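Local coordinates for surface layer protein (Geobacillus stearothermophilus, PDB 4UJ7), which probably self-assembles into the crystalline surface layer of the bacterial cell, this piece being a pair of Ig-like domains from the calcium-binding S-layer protein SbsC, at residues P13-I18 / I91-K96. Numbering follows the deposited sequence. Where two conformers were deposited one is given.
Sequences PVLETI and IKSGTK
Leu15 and Ile18 of the edge strand 15-20 pack on Ile91, Ser93 and Lys96, where a beta hairpin of the facing sheet turns over; the contact joins the two sheets of a BIG2 domain, an Ig-like beta sandwich, at the end where the 85-93/96-105 hairpin turns. The short axes of 15-18 and 91-93 run nearly antiparallel (170°) and 8.8 Å apart, a spacing bridged by side chains. The hairpin is closed by a type II' turn from Ser93 to Lys96, with Gly94 at positive phi. Strand 15-20 carries a classic beta bulge here, Glu16 and Thr17 both facing Lys40 of strand 32-41.

Apolar contacts carry the interface. CG2 of Ile18 meets CG2 of Ile91 at 3.9 Å, the two side chains crossing at a slant, while Val37 and Val98 also touch Ile18 within the sandwich. The other branch of Ile18 brings CD1 against the hairpin backbone, 3.6 Å from Lys96 O. Leu15 holds CG anti to its backbone N (chi1 -179°) and sets CD2 on the turn, 3.7 Å from Ser93 CB. Ser93 OG, beside that methyl, is hydrogen-bonded to Asn50 O. The aliphatic part of Lys96 runs past Leu15 in the opposite direction, with CG 3.8 Å from Leu15 CD2. Bent at chi2 (-68°), Lys96 packs its CE methylene against the carbonyl oxygen of Leu15, CE to O 3.4 Å.

One water makes the polar link on the more exposed side. Glu16 OE1 and Lys96 NZ stay 5.3 Å apart and are linked only indirectly: the water donates to Leu15 O and to Glu16 OE1, and accepts a weak bond from Lys96 NZ at 3.3 Å.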
loop_
_atom_site.group_PDB
_atom_site.type_symbol
_atom_site.label_atom_id
_atom_site.label_comp_id
_atom_site.label_asym_id
_atom_site.label_seq_id
_atom_site.Cartn_x
_atom_site.Cartn_y
_atom_site.Cartn_z
ATOM N N PRO A 13 -21.700 9.606 16.637
ATOM C CA PRO A 13 -21.149 8.969 15.432
ATOM C C PRO A 13 -21.474 7.485 15.329
ATOM O O PRO A 13 -21.376 6.757 16.314
ATOM C CB PRO A 13 -19.632 9.178 15.580
ATOM C CG PRO A 13 -19.505 10.367 16.476
ATOM C CD PRO A 13 -20.633 10.216 17.455
ATOM N N VAL A 14 -21.870 7.072 14.125
ATOM C CA VAL A 14 -22.169 5.686 13.793
ATOM C C VAL A 14 -21.433 5.360 12.484
ATOM O O VAL A 14 -21.180 6.260 11.696
ATOM C CB VAL A 14 -23.707 5.502 13.634
ATOM C CG1 VAL A 14 -24.250 6.261 12.426
ATOM C CG2 VAL A 14 -24.091 4.034 13.565
ATOM N N LEU A 15 -21.084 4.094 12.244
ATOM C CA LEU A 15 -20.514 3.747 10.921
ATOM C C LEU A 15 -21.483 4.056 9.773
ATOM O O LEU A 15 -22.622 3.593 9.798
ATOM C CB LEU A 15 -20.107 2.268 10.856
ATOM C CG LEU A 15 -19.488 1.805 9.523
ATOM C CD1 LEU A 15 -18.149 2.490 9.247
ATOM C CD2 LEU A 15 -19.318 0.289 9.482
ATOM N N GLU A 16 -21.028 4.826 8.783
ATOM C CA GLU A 16 -21.835 5.195 7.613
ATOM C C GLU A 16 -21.312 4.617 6.285
ATOM O O GLU A 16 -22.096 4.147 5.456
ATOM C CB GLU A 16 -21.924 6.723 7.531
ATOM C CG GLU A 16 -22.811 7.254 6.403
ATOM C CD GLU A 16 -24.265 7.402 6.806
ATOM O OE1 GLU A 16 -24.602 7.120 7.974
ATOM O OE2 GLU A 16 -25.081 7.821 5.951
ATOM N N THR A 17 -19.989 4.662 6.082
ATOM C CA THR A 17 -19.366 4.332 4.797
ATOM C C THR A 17 -18.124 3.474 5.101
ATOM O O THR A 17 -17.314 3.857 5.961
ATOM C CB THR A 17 -18.931 5.627 4.051
ATOM O OG1 THR A 17 -20.080 6.465 3.817
ATOM C CG2 THR A 17 -18.261 5.333 2.699
ATOM N N ILE A 18 -17.997 2.338 4.408
ATOM C CA ILE A 18 -16.716 1.610 4.334
ATOM C C ILE A 18 -16.018 2.124 3.087
ATOM O O ILE A 18 -16.203 1.564 2.002
ATOM C CB ILE A 18 -16.887 0.078 4.272
ATOM C CG1 ILE A 18 -17.713 -0.392 5.468
ATOM C CG2 ILE A 18 -15.526 -0.655 4.259
ATOM C CD1 ILE A 18 -18.100 -1.859 5.414
ATOM N N ILE A 91 -16.538 -6.871 1.988
ATOM C CA ILE A 91 -16.011 -6.289 3.213
ATOM C C ILE A 91 -17.219 -5.892 4.048
ATOM O O ILE A 91 -18.061 -5.120 3.581
ATOM C CB ILE A 91 -15.135 -5.067 2.868
ATOM C CG1 ILE A 91 -13.990 -5.493 1.943
ATOM C CG2 ILE A 91 -14.628 -4.423 4.122
ATOM C CD1 ILE A 91 -13.516 -4.379 1.044
ATOM N N LYS A 92 -17.319 -6.420 5.268
ATOM C CA LYS A 92 -18.498 -6.198 6.115
ATOM C C LYS A 92 -18.111 -5.708 7.501
ATOM O O LYS A 92 -17.132 -6.194 8.115
ATOM C CB LYS A 92 -19.323 -7.489 6.244
ATOM C CG LYS A 92 -20.790 -7.313 6.632
ATOM C CD LYS A 92 -21.594 -8.587 6.329
ATOM C CE LYS A 92 -21.855 -8.774 4.832
ATOM N NZ LYS A 92 -22.225 -10.150 4.351
ATOM N N SER A 93 -18.890 -4.763 8.007
ATOM C CA SER A 93 -18.799 -4.316 9.390
ATOM C C SER A 93 -20.198 -3.971 9.892
ATOM O O SER A 93 -20.821 -3.049 9.374
ATOM C CB SER A 93 -17.895 -3.097 9.500
ATOM O OG SER A 93 -17.684 -2.794 10.862
ATOM N N GLY A 94 -20.697 -4.716 10.880
ATOM C CA GLY A 94 -22.062 -4.528 11.339
ATOM C C GLY A 94 -23.026 -4.695 10.185
ATOM O O GLY A 94 -22.963 -5.689 9.481
ATOM N N THR A 95 -23.878 -3.690 9.977
ATOM C CA THR A 95 -24.899 -3.727 8.931
ATOM C C THR A 95 -24.399 -3.213 7.588
ATOM O O THR A 95 -25.152 -3.220 6.603
ATOM C CB THR A 95 -26.136 -2.871 9.308
ATOM O OG1 THR A 95 -25.732 -1.516 9.519
ATOM C CG2 THR A 95 -26.792 -3.389 10.576
ATOM N N LYS A 96 -23.142 -2.774 7.533
ATOM C CA LYS A 96 -22.603 -2.106 6.338
ATOM C C LYS A 96 -21.728 -3.058 5.556
ATOM O O LYS A 96 -21.029 -3.882 6.145
ATOM C CB LYS A 96 -21.814 -0.839 6.717
ATOM C CG LYS A 96 -22.570 0.165 7.580
ATOM C CD LYS A 96 -23.718 0.813 6.824
ATOM C CE LYS A 96 -24.576 1.650 7.756
ATOM N NZ LYS A 96 -25.875 2.000 7.102
HETATM O O HOH W 1 -25.464 4.479 9.232
#